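Wss1p (Saccharomyces cerevisiae FostersO, PDB 5XBN) cleaves DNA-binding proteins as a probably zinc-dependent metalloendopeptidase, helping to repair toxic DNA-protein cross-links such as covalently trapped topoisomerase 1. Local coordinates at residues 26-31 with 63-68; 36-41 with 98-103; 49-54 with 104-109; 88-93 with 111-116. All blocks are in the same frame, centred on the assembly; numbering follows the deposited sequence.

Interaction 1. Residues 26-31 with 63-68; sequences NPHIQK and HFKVTN
Lys-65 brings its ammonium NZ to the edge of the His-28 imidazole, where it donates a hydrogen bond to ND1 at 3.0 Å, close to the ring plane. A bend at chi2 (-70°) carries the lysine chain across toward the histidine, and the last bonds run straight out to NZ. Replacing His-28 with an alanine would probably leave the Lys-65 ammonium without its acceptor and its tip free to swing. Next to this pair the backbones lie in parallel register. His-28 O receives Val-66 N in a nearly linear bond of 2.9 Å (174°), and Gln-30 N returns one of 3.1 Å to Val-66 O. That carbonyl also meets the CA-H of Ile-29, and a water donates to it. Ile-29 and Val-66 lie side by side and point the same way, Ile-29 CG1 to Val-66 CB 4.1 Å. What sets His-28 in place is Asn-26: its OD1 takes His-28 N at 2.8 Å from above the carbonyl plane, closing an Asx turn, while Pro-27 CB sits over one face of the imidazole. Strand 29-33 is outermost in the sheet beside strand 66-72, the two linked through helices 41-54 and 56-62 in a beta-alpha-beta crossover. Ile-29 packs on Met-113 and Val-66 on Leu-117, both of helix 106-118, and His-28 touches Lys-60 of helix 56-62.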
# COMPACT_ATOMS: atom_id res chain seq x y z
N ASN A 26 4.31 -10.29 5.81
CA ASN A 26 2.85 -10.34 5.81
C ASN A 26 2.42 -11.59 5.06
O ASN A 26 2.68 -11.71 3.87
CB ASN A 26 2.31 -9.06 5.17
CG ASN A 26 0.78 -9.00 5.09
OD1 ASN A 26 0.08 -10.01 5.22
ND2 ASN A 26 0.27 -7.80 4.83
N PRO A 27 1.78 -12.54 5.75
CA PRO A 27 1.32 -13.82 5.19
C PRO A 27 0.36 -13.65 4.01
O PRO A 27 0.17 -14.56 3.20
CB PRO A 27 0.59 -14.49 6.36
CG PRO A 27 1.11 -13.81 7.58
CD PRO A 27 1.41 -12.41 7.17
N HIS A 28 -0.23 -12.47 3.91
CA HIS A 28 -1.29 -12.23 2.94
C HIS A 28 -0.82 -11.48 1.70
O HIS A 28 -1.62 -11.20 0.82
CB HIS A 28 -2.42 -11.46 3.62
CG HIS A 28 -2.77 -12.03 4.96
ND1 HIS A 28 -3.36 -13.27 5.11
CD2 HIS A 28 -2.55 -11.56 6.21
CE1 HIS A 28 -3.52 -13.52 6.39
NE2 HIS A 28 -3.03 -12.50 7.08
N ILE A 29 0.46 -11.15 1.66
CA ILE A 29 1.08 -10.60 0.46
C ILE A 29 2.21 -11.51 0.02
O ILE A 29 3.15 -11.75 0.78
CB ILE A 29 1.62 -9.19 0.70
CG1 ILE A 29 0.50 -8.28 1.21
CG2 ILE A 29 2.29 -8.66 -0.57
CD1 ILE A 29 0.95 -6.88 1.64
N GLN A 30 2.15 -12.03 -1.19
CA GLN A 30 3.13 -13.05 -1.56
C GLN A 30 4.51 -12.47 -1.89
O GLN A 30 5.54 -13.09 -1.60
CB GLN A 30 2.61 -13.87 -2.75
CG GLN A 30 1.40 -14.70 -2.42
CD GLN A 30 0.90 -15.47 -3.64
OE1 GLN A 30 1.67 -16.16 -4.31
NE2 GLN A 30 -0.39 -15.34 -3.93
N LYS A 31 4.56 -11.29 -2.48
CA LYS A 31 5.83 -10.75 -2.96
C LYS A 31 5.78 -9.24 -2.96
O LYS A 31 4.77 -8.66 -3.34
CB LYS A 31 6.10 -11.26 -4.38
CG LYS A 31 7.41 -10.80 -5.00
CD LYS A 31 8.57 -11.60 -4.47
CE LYS A 31 9.79 -11.50 -5.39
NZ LYS A 31 10.32 -10.12 -5.51
N HIS A 63 -9.96 -10.61 5.29
CA HIS A 63 -9.72 -11.70 4.35
C HIS A 63 -9.16 -11.21 3.02
O HIS A 63 -9.45 -11.78 1.97
CB HIS A 63 -11.01 -12.51 4.12
CG HIS A 63 -11.77 -12.78 5.37
ND1 HIS A 63 -11.22 -13.45 6.45
CD2 HIS A 63 -13.03 -12.47 5.74
CE1 HIS A 63 -12.11 -13.53 7.42
NE2 HIS A 63 -13.22 -12.95 7.01
N PHE A 64 -8.34 -10.16 3.07
CA PHE A 64 -7.69 -9.62 1.89
C PHE A 64 -6.44 -10.41 1.56
O PHE A 64 -5.66 -10.75 2.45
CB PHE A 64 -7.28 -8.16 2.08
CG PHE A 64 -8.43 -7.18 2.15
CD1 PHE A 64 -9.65 -7.43 1.53
CD2 PHE A 64 -8.26 -5.96 2.81
CE1 PHE A 64 -10.68 -6.50 1.60
CE2 PHE A 64 -9.27 -5.03 2.87
CZ PHE A 64 -10.48 -5.30 2.26
N LYS A 65 -6.25 -10.66 0.26
CA LYS A 65 -5.01 -11.27 -0.26
C LYS A 65 -4.46 -10.41 -1.39
O LYS A 65 -5.23 -9.90 -2.20
CB LYS A 65 -5.26 -12.69 -0.77
CG LYS A 65 -5.67 -13.68 0.32
CD LYS A 65 -4.50 -13.99 1.25
CE LYS A 65 -4.88 -15.09 2.24
NZ LYS A 65 -3.73 -15.45 3.12
N VAL A 66 -3.14 -10.26 -1.44
CA VAL A 66 -2.47 -9.58 -2.56
C VAL A 66 -1.31 -10.46 -3.04
O VAL A 66 -0.58 -11.00 -2.22
CB VAL A 66 -1.92 -8.19 -2.16
CG1 VAL A 66 -1.08 -7.57 -3.29
CG2 VAL A 66 -3.07 -7.25 -1.79
N THR A 67 -1.16 -10.64 -4.35
CA THR A 67 -0.07 -11.46 -4.83
C THR A 67 1.21 -10.64 -4.87
O THR A 67 2.20 -10.99 -4.23
CB THR A 67 -0.37 -12.09 -6.20
OG1 THR A 67 -1.56 -12.89 -6.08
CG2 THR A 67 0.78 -12.96 -6.65
N ASN A 68 1.18 -9.53 -5.61
CA ASN A 68 2.32 -8.63 -5.72
C ASN A 68 2.02 -7.24 -5.20
O ASN A 68 1.02 -6.64 -5.61
CB ASN A 68 2.77 -8.48 -7.18
CG ASN A 68 3.26 -9.77 -7.77
OD1 ASN A 68 4.33 -10.26 -7.41
ND2 ASN A 68 2.49 -10.34 -8.69
O HOH W 1 -1.51 -13.58 -1.20

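Interaction 2. Residues 36-41 with 98-103; sequences QSKPNK and TDEFQF
Pro-39 and Phe-101 mark the closest approach of the two backbones, 6.2 Å from CA to CA, where the loop entering helix 41-54 passes a type I turn running from Asp-99 to Gln-102. The Pro-39 and Phe-101 side chains cross at about a right angle. Pro-39 CG sits over one face of Phe-101 in a CH-pi contact, 3.8 Å from the centroid and 22° off the ring normal, and displaced toward the rim. Pro-39 CB lies nearer still to the ring atom CE2 of Phe-101, at 3.4 Å. Asp-99 helps to hold the turn: its OD1 accepts Phe-101 N at 3.1 Å, reached from well above the carboxylate plane, in an Asx turn. Beside the rings, Lys-38 and Glu-100 form a salt bridge, NZ to OE2, modelled so short that its exact length is doubtful. The lysine bends at chi2 (-63°) to present its ammonium, whereas the glutamate reaches out extended, and the two chains cross nearly perpendicularly. A glutamine in place of Glu-100 would probably leave the Lys-38 ammonium without its countercharge and weaken the tie between the loops. On the far flank Asn-40 O meets the edge of Phe-103 at CZ, 3.6 Å away. Arg-95 NH1 hydrogen-bonds to both Pro-39 O and Glu-100 O, joining the loops from the strand side. This is a surface loop-to-loop contact built on proline-aromatic packing and an ion pair; it joins the approaches to helices 41-54 and 106-118, away from the zinc site.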
# COMPACT_ATOMS: atom_id res chain seq x y z
N GLN A 36 14.36 -0.88 -9.11
CA GLN A 36 15.77 -1.16 -8.84
C GLN A 36 16.72 -0.07 -9.33
O GLN A 36 17.87 -0.00 -8.88
CB GLN A 36 16.14 -2.49 -9.47
CG GLN A 36 15.52 -3.68 -8.81
CD GLN A 36 15.87 -3.74 -7.35
OE1 GLN A 36 17.05 -3.83 -6.99
NE2 GLN A 36 14.86 -3.67 -6.50
N SER A 37 16.27 0.78 -10.24
CA SER A 37 17.17 1.77 -10.82
C SER A 37 17.05 3.13 -10.14
O SER A 37 17.76 4.07 -10.48
CB SER A 37 16.90 1.90 -12.32
OG SER A 37 15.54 2.17 -12.58
N LYS A 38 16.15 3.24 -9.16
CA LYS A 38 15.94 4.49 -8.44
C LYS A 38 16.92 4.64 -7.28
O LYS A 38 17.38 3.64 -6.71
CB LYS A 38 14.50 4.57 -7.91
CG LYS A 38 13.43 4.61 -8.98
CD LYS A 38 13.54 5.84 -9.85
CE LYS A 38 12.57 5.77 -11.02
NZ LYS A 38 12.72 6.94 -11.92
N PRO A 39 17.23 5.89 -6.91
CA PRO A 39 18.15 6.14 -5.79
C PRO A 39 17.60 5.65 -4.47
O PRO A 39 16.39 5.76 -4.24
CB PRO A 39 18.29 7.67 -5.78
CG PRO A 39 17.07 8.16 -6.47
CD PRO A 39 16.75 7.14 -7.51
N ASN A 40 18.47 5.11 -3.63
CA ASN A 40 18.10 4.64 -2.29
C ASN A 40 17.04 3.55 -2.35
O ASN A 40 16.09 3.57 -1.57
CB ASN A 40 17.61 5.79 -1.42
CG ASN A 40 18.64 6.90 -1.27
OD1 ASN A 40 18.44 8.02 -1.74
ND2 ASN A 40 19.75 6.59 -0.61
N LYS A 41 17.21 2.59 -3.26
CA LYS A 41 16.25 1.51 -3.43
C LYS A 41 16.21 0.59 -2.21
O LYS A 41 15.21 -0.10 -1.97
CB LYS A 41 16.56 0.69 -4.68
CG LYS A 41 17.78 -0.21 -4.55
CD LYS A 41 18.07 -0.90 -5.87
CE LYS A 41 19.19 -1.92 -5.74
NZ LYS A 41 19.43 -2.60 -7.05
N THR A 98 7.79 15.14 -8.06
CA THR A 98 8.66 16.21 -8.54
C THR A 98 10.08 16.09 -8.01
O THR A 98 10.90 16.99 -8.20
CB THR A 98 8.12 17.61 -8.14
OG1 THR A 98 8.03 17.71 -6.72
CG2 THR A 98 6.76 17.87 -8.77
N ASP A 99 10.38 14.97 -7.35
CA ASP A 99 11.75 14.67 -6.93
C ASP A 99 11.90 13.21 -6.53
O ASP A 99 11.56 12.82 -5.40
CB ASP A 99 12.18 15.58 -5.77
CG ASP A 99 13.59 15.28 -5.28
OD1 ASP A 99 14.34 14.57 -6.00
OD2 ASP A 99 13.96 15.75 -4.19
N GLU A 100 12.45 12.41 -7.45
CA GLU A 100 12.72 10.99 -7.23
C GLU A 100 13.43 10.65 -5.92
O GLU A 100 13.26 9.56 -5.40
CB GLU A 100 13.58 10.44 -8.36
CG GLU A 100 12.89 10.25 -9.68
CD GLU A 100 13.83 9.65 -10.70
OE1 GLU A 100 15.03 9.54 -10.38
OE2 GLU A 100 13.38 9.29 -11.81
N PHE A 101 14.25 11.57 -5.40
CA PHE A 101 15.07 11.26 -4.24
C PHE A 101 14.28 11.31 -2.95
O PHE A 101 14.71 10.79 -1.93
CB PHE A 101 16.26 12.23 -4.14
CG PHE A 101 17.32 11.99 -5.17
CD1 PHE A 101 17.26 12.61 -6.40
CD2 PHE A 101 18.39 11.14 -4.90
CE1 PHE A 101 18.24 12.39 -7.36
CE2 PHE A 101 19.37 10.92 -5.85
CZ PHE A 101 19.29 11.54 -7.09
N GLN A 102 13.12 11.96 -2.99
CA GLN A 102 12.34 12.17 -1.78
C GLN A 102 11.19 11.17 -1.71
O GLN A 102 10.40 11.05 -2.65
CB GLN A 102 11.81 13.60 -1.74
CG GLN A 102 11.11 13.96 -0.44
CD GLN A 102 11.60 15.28 0.12
OE1 GLN A 102 12.33 15.31 1.11
NE2 GLN A 102 11.21 16.38 -0.51
N PHE A 103 11.10 10.47 -0.59
CA PHE A 103 9.99 9.55 -0.36
C PHE A 103 8.78 10.29 0.19
O PHE A 103 8.91 11.22 0.98
CB PHE A 103 10.41 8.43 0.59
CG PHE A 103 11.42 7.48 -0.00
CD1 PHE A 103 11.05 6.60 -1.01
CD2 PHE A 103 12.73 7.46 0.44
CE1 PHE A 103 11.96 5.74 -1.56
CE2 PHE A 103 13.66 6.59 -0.11
CZ PHE A 103 13.27 5.73 -1.11

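Interaction 3. Residues 49-54 with 104-109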
# COMPACT_ATOMS: atom_id res chain seq x y z
N LYS A 49 8.09 -2.86 2.58
CA LYS A 49 7.94 -4.00 3.48
C LYS A 49 7.34 -3.57 4.80
O LYS A 49 6.64 -4.35 5.43
CB LYS A 49 9.28 -4.69 3.72
CG LYS A 49 9.74 -5.48 2.51
CD LYS A 49 10.98 -6.31 2.82
CE LYS A 49 11.37 -7.12 1.58
NZ LYS A 49 12.45 -8.13 1.85
N GLU A 50 7.62 -2.34 5.22
CA GLU A 50 7.03 -1.84 6.46
C GLU A 50 5.54 -1.58 6.24
O GLU A 50 4.74 -1.85 7.12
CB GLU A 50 7.74 -0.58 6.95
CG GLU A 50 7.24 -0.04 8.30
CD GLU A 50 7.47 -1.00 9.47
OE1 GLU A 50 8.32 -1.91 9.37
OE2 GLU A 50 6.80 -0.83 10.52
N ILE A 51 5.18 -1.07 5.07
CA ILE A 51 3.76 -0.91 4.72
C ILE A 51 3.07 -2.27 4.78
O ILE A 51 2.02 -2.43 5.40
CB ILE A 51 3.58 -0.31 3.31
CG1 ILE A 51 4.09 1.13 3.25
CG2 ILE A 51 2.10 -0.38 2.86
CD1 ILE A 51 3.17 2.13 3.90
N ALA A 52 3.69 -3.26 4.13
CA ALA A 52 3.16 -4.63 4.10
C ALA A 52 2.97 -5.19 5.50
O ALA A 52 1.94 -5.78 5.81
CB ALA A 52 4.08 -5.54 3.31
N HIS A 53 3.97 -5.01 6.35
CA HIS A 53 3.89 -5.47 7.73
C HIS A 53 2.77 -4.77 8.47
O HIS A 53 1.96 -5.41 9.16
CB HIS A 53 5.22 -5.24 8.44
CG HIS A 53 5.19 -5.53 9.90
ND1 HIS A 53 4.79 -6.74 10.41
CD2 HIS A 53 5.49 -4.75 10.97
CE1 HIS A 53 4.86 -6.71 11.73
NE2 HIS A 53 5.28 -5.52 12.10
N LYS A 54 2.71 -3.45 8.33
CA LYS A 54 1.78 -2.68 9.14
C LYS A 54 0.32 -3.00 8.80
O LYS A 54 -0.53 -2.93 9.68
CB LYS A 54 2.03 -1.19 8.98
CG LYS A 54 3.24 -0.71 9.79
CD LYS A 54 3.47 0.78 9.62
CE LYS A 54 3.05 1.53 10.88
NZ LYS A 54 3.08 3.00 10.67
N LEU A 104 7.59 9.87 -0.24
CA LEU A 104 6.35 10.38 0.33
C LEU A 104 6.27 9.99 1.80
O LEU A 104 6.88 9.00 2.21
CB LEU A 104 5.13 9.84 -0.44
CG LEU A 104 5.00 10.14 -1.93
CD1 LEU A 104 3.78 9.40 -2.51
CD2 LEU A 104 4.88 11.63 -2.19
N PRO A 105 5.51 10.75 2.60
CA PRO A 105 5.36 10.38 4.01
C PRO A 105 4.64 9.04 4.14
O PRO A 105 3.77 8.72 3.33
CB PRO A 105 4.50 11.51 4.59
CG PRO A 105 4.69 12.65 3.64
CD PRO A 105 4.85 12.03 2.29
N MSE A 106 5.00 8.28 5.17
CA MSE A 106 4.38 7.00 5.45
C MSE A 106 2.86 7.08 5.53
O MSE A 106 2.16 6.18 5.06
CB MSE A 106 4.94 6.44 6.75
CG MSE A 106 4.27 5.17 7.21
SE MSE A 106 5.04 3.63 6.32
CE MSE A 106 6.57 3.40 7.49
N GLU A 107 2.36 8.17 6.12
CA GLU A 107 0.92 8.36 6.29
C GLU A 107 0.22 8.41 4.95
O GLU A 107 -0.85 7.83 4.78
CB GLU A 107 0.62 9.65 7.07
CG GLU A 107 1.51 9.87 8.28
CD GLU A 107 2.76 10.66 7.94
OE1 GLU A 107 3.84 10.04 7.81
OE2 GLU A 107 2.66 11.90 7.80
N CYS A 108 0.84 9.11 4.00
CA CYS A 108 0.32 9.28 2.64
C CYS A 108 0.29 7.96 1.89
O CYS A 108 -0.71 7.60 1.27
CB CYS A 108 1.16 10.28 1.86
SG CYS A 108 0.93 12.00 2.37
N ILE A 109 1.41 7.24 1.95
CA ILE A 109 1.50 5.93 1.31
C ILE A 109 0.50 4.94 1.92
O ILE A 109 -0.16 4.20 1.20
CB ILE A 109 2.92 5.36 1.40
CG1 ILE A 109 3.91 6.34 0.76
CG2 ILE A 109 3.00 4.00 0.70
CD1 ILE A 109 5.37 5.97 0.98
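Met-106, here a selenomethionine, and Ile-51 slide past each other in opposite directions, with the isoleucine's CD1 against SE at 3.4 Å. The Met-106 chain starts with CG anti to the backbone N (chi1 174°) and then bends at both chi2 and chi3. The second bend turns the methyl CE aside to Glu-50, where it meets the aliphatic CG at 3.6 Å; these two side chains cross at about a right angle. Ile-51 reaches a second partner with the same CD1: it lies 3.7 Å from CG2 of Ile-109, again in a nearly perpendicular crossing. One methyl thus fits between residues set three apart on helix 106-118, with Met-106 and Ile-109 coming from the same side of that helix. Lys-54, one turn on from Glu-50 in helix 41-54, lays its NZ end beside Met-106 CG at 4.3 Å, and its ammonium makes a long, weak ion pair with Glu-144. Within segments 49-54 and 104-109 the closest CA atoms, those of Ile-51 and Met-106, are 8.0 Å apart, a spacing the side chains bridge. Ile-51 goes on to touch Met-110 and Met-113, while Ile-109 turns to Leu-92 and Leu-94 of the sheet. Across the two segments the attraction is dispersion between methyl, methylene and a polarisable selenium; Glu-50 contributes CB and CG, and Lys-54 only the flank of its ammonium, so the fit depends on shape rather than on directed bonds.

Interaction 4. Residues 88-93 with 111-116. With ZN (zinc ion), chain B.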
# COMPACT_ATOMS: atom_id res chain seq x y z
N SER A 88 -4.38 -8.91 -7.50
CA SER A 88 -3.27 -9.64 -8.10
C SER A 88 -2.01 -8.80 -8.02
O SER A 88 -0.92 -9.29 -7.69
CB SER A 88 -3.57 -10.01 -9.55
OG SER A 88 -2.53 -10.85 -10.01
N LYS A 89 -2.16 -7.52 -8.32
CA LYS A 89 -1.03 -6.60 -8.20
C LYS A 89 -1.53 -5.26 -7.68
O LYS A 89 -2.49 -4.69 -8.21
CB LYS A 89 -0.32 -6.42 -9.55
CG LYS A 89 0.97 -5.59 -9.46
CD LYS A 89 1.58 -5.33 -10.83
CE LYS A 89 2.10 -6.59 -11.48
NZ LYS A 89 2.63 -6.31 -12.86
N ILE A 90 -0.90 -4.78 -6.61
CA ILE A 90 -1.14 -3.41 -6.18
C ILE A 90 0.14 -2.65 -6.39
O ILE A 90 1.20 -3.11 -5.97
CB ILE A 90 -1.60 -3.32 -4.72
CG1 ILE A 90 -3.06 -3.76 -4.62
CG2 ILE A 90 -1.49 -1.88 -4.22
CD1 ILE A 90 -3.58 -3.79 -3.20
N MSE A 91 0.05 -1.53 -7.11
CA MSE A 91 1.19 -0.66 -7.32
C MSE A 91 1.06 0.58 -6.44
O MSE A 91 -0.02 1.14 -6.31
CB MSE A 91 1.32 -0.28 -8.81
CG MSE A 91 1.58 -1.50 -9.66
SE MSE A 91 1.62 -1.34 -11.62
CE MSE A 91 -0.27 -1.14 -11.92
N LEU A 92 2.17 0.97 -5.82
CA LEU A 92 2.20 2.16 -4.97
C LEU A 92 3.30 3.10 -5.40
O LEU A 92 4.43 2.67 -5.60
CB LEU A 92 2.45 1.78 -3.50
CG LEU A 92 1.44 0.95 -2.70
CD1 LEU A 92 2.00 0.71 -1.29
CD2 LEU A 92 0.10 1.66 -2.66
N ARG A 93 2.98 4.38 -5.53
CA ARG A 93 4.01 5.41 -5.66
C ARG A 93 4.63 5.65 -4.29
O ARG A 93 3.92 5.93 -3.33
CB ARG A 93 3.42 6.71 -6.20
CG ARG A 93 4.48 7.81 -6.36
CD ARG A 93 3.82 9.16 -6.66
NE ARG A 93 3.24 9.23 -8.00
CZ ARG A 93 3.93 9.54 -9.10
NH1 ARG A 93 5.23 9.78 -9.02
NH2 ARG A 93 3.31 9.60 -10.27
N GLY A 111 -2.28 5.63 3.24
CA GLY A 111 -3.60 6.04 2.82
C GLY A 111 -3.91 5.49 1.45
O GLY A 111 -5.01 5.00 1.19
N THR A 112 -2.92 5.56 0.57
CA THR A 112 -3.06 4.99 -0.77
C THR A 112 -3.16 3.47 -0.72
O THR A 112 -3.94 2.86 -1.48
CB THR A 112 -1.88 5.42 -1.65
OG1 THR A 112 -1.95 6.84 -1.83
CG2 THR A 112 -1.94 4.73 -3.01
N MSE A 113 -2.39 2.85 0.16
CA MSE A 113 -2.49 1.40 0.31
C MSE A 113 -3.91 0.98 0.67
O MSE A 113 -4.44 0.03 0.09
CB MSE A 113 -1.51 0.89 1.37
CG MSE A 113 -1.57 -0.62 1.58
SE MSE A 113 -1.05 -1.67 -0.01
CE MSE A 113 -1.15 -3.46 0.74
N LEU A 114 -4.53 1.68 1.62
CA LEU A 114 -5.88 1.32 2.03
C LEU A 114 -6.90 1.59 0.92
O LEU A 114 -7.86 0.82 0.75
CB LEU A 114 -6.27 2.06 3.31
CG LEU A 114 -5.38 1.74 4.53
CD1 LEU A 114 -5.83 2.53 5.75
CD2 LEU A 114 -5.36 0.27 4.84
N HIS A 115 -6.71 2.67 0.18
CA HIS A 115 -7.51 2.94 -1.01
C HIS A 115 -7.45 1.76 -1.97
O HIS A 115 -8.46 1.27 -2.46
CB HIS A 115 -7.02 4.22 -1.72
CG HIS A 115 -7.79 4.58 -2.95
ND1 HIS A 115 -8.54 5.74 -3.04
CD2 HIS A 115 -7.91 3.96 -4.15
CE1 HIS A 115 -9.10 5.81 -4.24
NE2 HIS A 115 -8.73 4.74 -4.94
N GLU A 116 -6.24 1.30 -2.25
CA GLU A 116 -6.11 0.21 -3.21
C GLU A 116 -6.63 -1.13 -2.69
O GLU A 116 -7.15 -1.91 -3.46
CB GLU A 116 -4.66 0.06 -3.68
CG GLU A 116 -4.11 1.34 -4.31
CD GLU A 116 -4.93 1.83 -5.48
OE1 GLU A 116 -5.60 1.01 -6.15
OE2 GLU A 116 -4.89 3.04 -5.76
ZN ZN B . -9.46 4.20 -6.68
O HOH W 2 -8.51 4.79 -8.30
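Glu-116, probably the catalytic glutamate, is packed through its CB against Ile-90, while the residue before it holds the metal. Ile-90 lays two methyls there: CG2 stands 3.8 Å and CD1 4.0 Å from Glu-116 CB. A bend at chi2 (-57°) takes the carboxylate farther from Ile-90 than CB is. Next door, His-115, its CG anti to the backbone N, makes no contact with the strand segment and binds the zinc ion through NE2 at 2.0 Å. His-119, His-125 and a water complete the site. His-115, Glu-116 and His-119 form the HExxH motif of zinc metallopeptidases, carried on helix 106-118, whose segment 111-116 runs nearly antiparallel to strand 89-93 (157°), the two axes 9.0 Å apart at closest approach. Further along the strand Leu-92 divides its branches: CD2 slides past Thr-112 to meet CG2 at 3.7 Å, and CD1 rests against the selenium of Met-113, a selenomethionine, at 4.1 Å. Met-113 crosses Leu-92 at about a right angle, and its SE also approaches CG2 of Ile-90 at 4.2 Å. The sheet side is fixed by backbone bonds from Ile-90 and Leu-92 to strand 66-72, and Glu-116 O accepts from the side chain of Asn-83.

Overall arrangement
Interactions 1 and 4 share the mixed sheet: strands 66-72 and 89-96 are neighbours, joined by Asn-68 O to Ile-90 N, and the centres of the two interactions lie about 12 Å apart. Interactions 3 and 4 both use helix 106-118, with centres about 10 Å apart, and Ile-109 touches Leu-92 between them. Interaction 3 also reaches interaction 1, where Asn-26 ND2 meets Ala-52 O. Interaction 2 stands at the periphery, about 16 to 25 Å from the others by centres, though its segment 98-103 runs straight into 104-109. Along the chain interaction 1 closes before interaction 4 opens, while the other pairs alternate. The zinc-binding helix is thus packed against the sheet and against helix 41-54.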